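Local coordinates for putative diflavin flavoprotein A 5 (Nostoc sp. PCC 7120, PDB 4FEK), which probably transfers electrons from NADH to oxygen, reducing it to water, as a modular protein of which this is the N-terminal metallo-hydrolase-like part, at residues Y246-W249 against S250-Q253; I151-P154 against R155-A158. All blocks are in the same frame, centred on the assembly; numbering follows the deposited sequence.

Interaction 1 of 2, residues Y246-W249 against S250-Q253; sequences YADW and SKAQ
Asp248 OD1 receives Lys251 NZ in a salt bridge 2.8 Å long, toward the solvent-facing side of the helix. The ammonium comes to the anti side of the carboxylate, 23° out of its plane, and the two side chains run alongside each other. Lys251 gets there by a first torsion of 62°, which sets CG between backbone N and carbonyl carbon and only 3.4 Å from Asp248 O; a bend at the last torsion then swings NZ across. On the buried side, Ser250 OG donates to Tyr246 O at 2.8 Å. With OG anti to its own carbonyl carbon (chi1 -67°), the hydroxyl folds back along the helix, and Ser250 N reaches the same oxygen at 2.9 Å from the opposite face of the carbonyl. Three more i to i+4 backbone bonds continue the ladder, from Lys251 N, Ala252 N and Gln253 N to the carbonyls of Ala247, Asp248 and Trp249. Further out, Tyr246 N lies 3.9 Å above one face of the Trp249 ring, toward its rim, and both aromatic side chains pack on Phe201 of helix 194-205. Ser250 sits on Val212 of helix 209-219, and Lys251 touches Glu213 there. The helix is thus amphipathic: the hydroxyl of buried Ser250 is held by a main-chain carbonyl one turn back, while Asp248 and Lys251 pair their charges nearer the solvent.

Interaction 2 of 2, residues I151-P154 against R155-A158; sequences IPSP and RWPA
Ser153 meets Trp156 through a reciprocal pair of bonds. Ser153 N donates to Trp156 O at 3.1 Å, arriving well above the plane of that carbonyl rather than on a lone pair, and Trp156 N returns a bond to Ser153 OG at 3.2 Å. The hydroxyl can accept it because a first torsion of 65° tucks OG between the backbone N and the carbonyl carbon of Ser153. There OG also lies at the edge of the indole, near its plane, 3.8 Å from Trp156 CE3. Pro154 and Arg155, both with helical backbone angles, form the corner of the turn that Ser153 opens, and Pro154 CB lies 3.1 Å from Arg155 N. The turn belongs to the connection between antiparallel strands 145-150 and 160-164, a beta hairpin of the metallo-beta-lactamase fold, with Ile151 and Gly159 joined by backbone bonding at its base. Arg155 is modelled in two conformations, and in one of them CG lies over the centre of the Trp156 ring, so this packing is tentative. The indole is buried, edge-to-face with His87. The Pro157 ring lies against the carbonyl oxygen of Ser153, its CD 3.5 Å from Ser153 O, while Pro152 CB rests 3.3 Å from Pro157 O. Ser153 and Pro154 both touch His211 of helix 209-219.

Following the chain from the N terminus, interaction 2 comes first: it closes the hairpin loop between strands 145-150 and 160-164 of the five-stranded sheet. Interaction 1 comes much later, as two successive turns of the last helix, 239-258, and closes no loop. The two are in series, neither nested nor crossed, with centres 19 Å apart and nearest atoms about 9 Å apart. Helix 209-219 is their shared neighbour: residues 151-154 touch Ala215, Lys218 and His211, whereas residues 246-251 lean on Val212 and Glu213. Ile175 likewise meets both Ile151 and Tyr246, so the C-terminal helix and the hairpin loop border the same part of the domain.

Interaction 1 of 2, residues Y246-W249 against S250-Q253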
# COMPACT_ATOMS: atom_id res chain seq x y z
N TYR A 246 4.25 4.31 16.85
CA TYR A 246 2.82 4.09 16.58
C TYR A 246 2.07 3.58 17.82
O TYR A 246 0.95 4.01 18.12
CB TYR A 246 2.61 3.13 15.40
CG TYR A 246 2.35 3.85 14.08
CD1 TYR A 246 3.25 4.80 13.60
CD2 TYR A 246 1.24 3.56 13.32
CE1 TYR A 246 3.01 5.47 12.39
CE2 TYR A 246 1.01 4.21 12.10
CZ TYR A 246 1.89 5.16 11.65
OH TYR A 246 1.63 5.81 10.47
N ALA A 247 2.70 2.66 18.53
CA ALA A 247 2.14 2.15 19.77
C ALA A 247 2.03 3.26 20.82
O ALA A 247 0.97 3.43 21.44
CB ALA A 247 3.01 1.00 20.29
N ASP A 248 3.10 4.04 21.00
CA ASP A 248 3.06 5.12 21.99
C ASP A 248 2.06 6.21 21.62
O ASP A 248 1.27 6.65 22.45
CB ASP A 248 4.44 5.74 22.21
CG ASP A 248 5.46 4.74 22.74
OD1 ASP A 248 5.05 3.71 23.32
OD2 ASP A 248 6.67 5.00 22.57
N TRP A 249 2.12 6.66 20.36
CA TRP A 249 1.19 7.66 19.86
C TRP A 249 -0.27 7.19 19.98
O TRP A 249 -1.15 7.98 20.31
CB TRP A 249 1.51 8.02 18.40
CG TRP A 249 2.87 8.65 18.18
CD1 TRP A 249 3.62 9.34 19.10
CD2 TRP A 249 3.63 8.63 16.97
NE1 TRP A 249 4.80 9.75 18.53
CE2 TRP A 249 4.83 9.33 17.22
CE3 TRP A 249 3.41 8.11 15.69
CZ2 TRP A 249 5.80 9.51 16.24
CZ3 TRP A 249 4.38 8.28 14.71
CH2 TRP A 249 5.56 8.98 14.99
N SER A 250 -0.52 5.91 19.71
CA SER A 250 -1.88 5.37 19.83
C SER A 250 -2.42 5.38 21.26
O SER A 250 -3.56 5.77 21.49
CB SER A 250 -1.98 3.96 19.25
OG SER A 250 -1.79 4.00 17.85
N LYS A 251 -1.62 4.95 22.22
CA LYS A 251 -2.13 4.96 23.59
C LYS A 251 -2.36 6.38 24.09
O LYS A 251 -3.33 6.63 24.79
CB LYS A 251 -1.30 4.09 24.56
CG LYS A 251 0.15 4.48 24.77
CD LYS A 251 0.71 3.72 25.98
CE LYS A 251 2.22 3.81 26.09
NZ LYS A 251 2.89 3.11 24.95
N ALA A 252 -1.51 7.32 23.69
CA ALA A 252 -1.71 8.74 24.00
C ALA A 252 -3.03 9.30 23.47
O ALA A 252 -3.74 10.04 24.17
CB ALA A 252 -0.56 9.56 23.47
N GLN A 253 -3.33 8.98 22.22
CA GLN A 253 -4.53 9.46 21.56
C GLN A 253 -5.77 8.97 22.27
O GLN A 253 -6.78 9.69 22.35
CB GLN A 253 -4.52 8.98 20.10
CG GLN A 253 -5.63 9.54 19.26
CD GLN A 253 -5.64 11.05 19.25
OE1 GLN A 253 -6.70 11.66 19.36
NE2 GLN A 253 -4.47 11.67 19.12

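Interaction 2 of 2, residues I151-P154 against R155-A158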
# COMPACT_ATOMS: atom_id res chain seq x y z
N ILE A 151 -7.06 -5.83 8.12
CA ILE A 151 -7.10 -4.89 9.24
C ILE A 151 -8.27 -3.93 9.05
O ILE A 151 -8.08 -2.73 8.86
CB ILE A 151 -5.74 -4.16 9.43
CG1 ILE A 151 -5.25 -3.57 8.10
CG2 ILE A 151 -4.68 -5.13 10.00
CD1 ILE A 151 -4.17 -2.51 8.29
N PRO A 152 -9.51 -4.46 9.11
CA PRO A 152 -10.67 -3.61 8.86
C PRO A 152 -10.80 -2.50 9.92
O PRO A 152 -10.64 -2.75 11.12
CB PRO A 152 -11.85 -4.59 8.98
CG PRO A 152 -11.36 -5.67 9.91
CD PRO A 152 -9.89 -5.82 9.54
N SER A 153 -11.11 -1.29 9.47
CA SER A 153 -11.36 -0.15 10.34
C SER A 153 -12.49 0.68 9.74
O SER A 153 -12.78 0.58 8.54
CB SER A 153 -10.09 0.69 10.50
OG SER A 153 -9.71 1.29 9.27
N PRO A 154 -13.13 1.53 10.57
CA PRO A 154 -14.23 2.35 10.06
C PRO A 154 -13.82 3.18 8.83
O PRO A 154 -14.58 3.26 7.86
CB PRO A 154 -14.55 3.26 11.25
CG PRO A 154 -14.20 2.41 12.44
CD PRO A 154 -12.95 1.68 12.03
N ARG A 155 -12.62 3.74 8.84
CA ARG A 155 -12.10 4.50 7.70
C ARG A 155 -11.77 3.62 6.47
O ARG A 155 -12.03 4.00 5.32
CB ARG A 155 -10.87 5.28 8.14
CG ARG A 155 -10.16 6.03 7.04
CD ARG A 155 -10.98 7.21 6.56
NE ARG A 155 -10.24 8.02 5.60
CZ ARG A 155 -10.03 7.68 4.33
NH1 ARG A 155 -10.50 6.53 3.86
NH2 ARG A 155 -9.34 8.49 3.53
N TRP A 156 -11.17 2.45 6.73
CA TRP A 156 -10.85 1.48 5.66
C TRP A 156 -11.37 0.07 5.99
O TRP A 156 -10.62 -0.77 6.48
CB TRP A 156 -9.33 1.41 5.37
CG TRP A 156 -8.73 2.70 4.95
CD1 TRP A 156 -8.80 3.29 3.71
CD2 TRP A 156 -7.96 3.59 5.77
NE1 TRP A 156 -8.11 4.48 3.71
CE2 TRP A 156 -7.59 4.69 4.96
CE3 TRP A 156 -7.56 3.56 7.12
CZ2 TRP A 156 -6.83 5.75 5.46
CZ3 TRP A 156 -6.80 4.63 7.61
CH2 TRP A 156 -6.45 5.70 6.78
N PRO A 157 -12.65 -0.19 5.72
CA PRO A 157 -13.24 -1.50 6.03
C PRO A 157 -12.49 -2.62 5.32
O PRO A 157 -12.45 -3.74 5.83
CB PRO A 157 -14.69 -1.38 5.50
CG PRO A 157 -14.96 0.14 5.56
CD PRO A 157 -13.64 0.77 5.20
N ALA A 158 -11.87 -2.31 4.19
CA ALA A 158 -11.17 -3.33 3.42
C ALA A 158 -9.65 -3.23 3.57
O ALA A 158 -8.89 -3.75 2.75
CB ALA A 158 -11.57 -3.23 1.93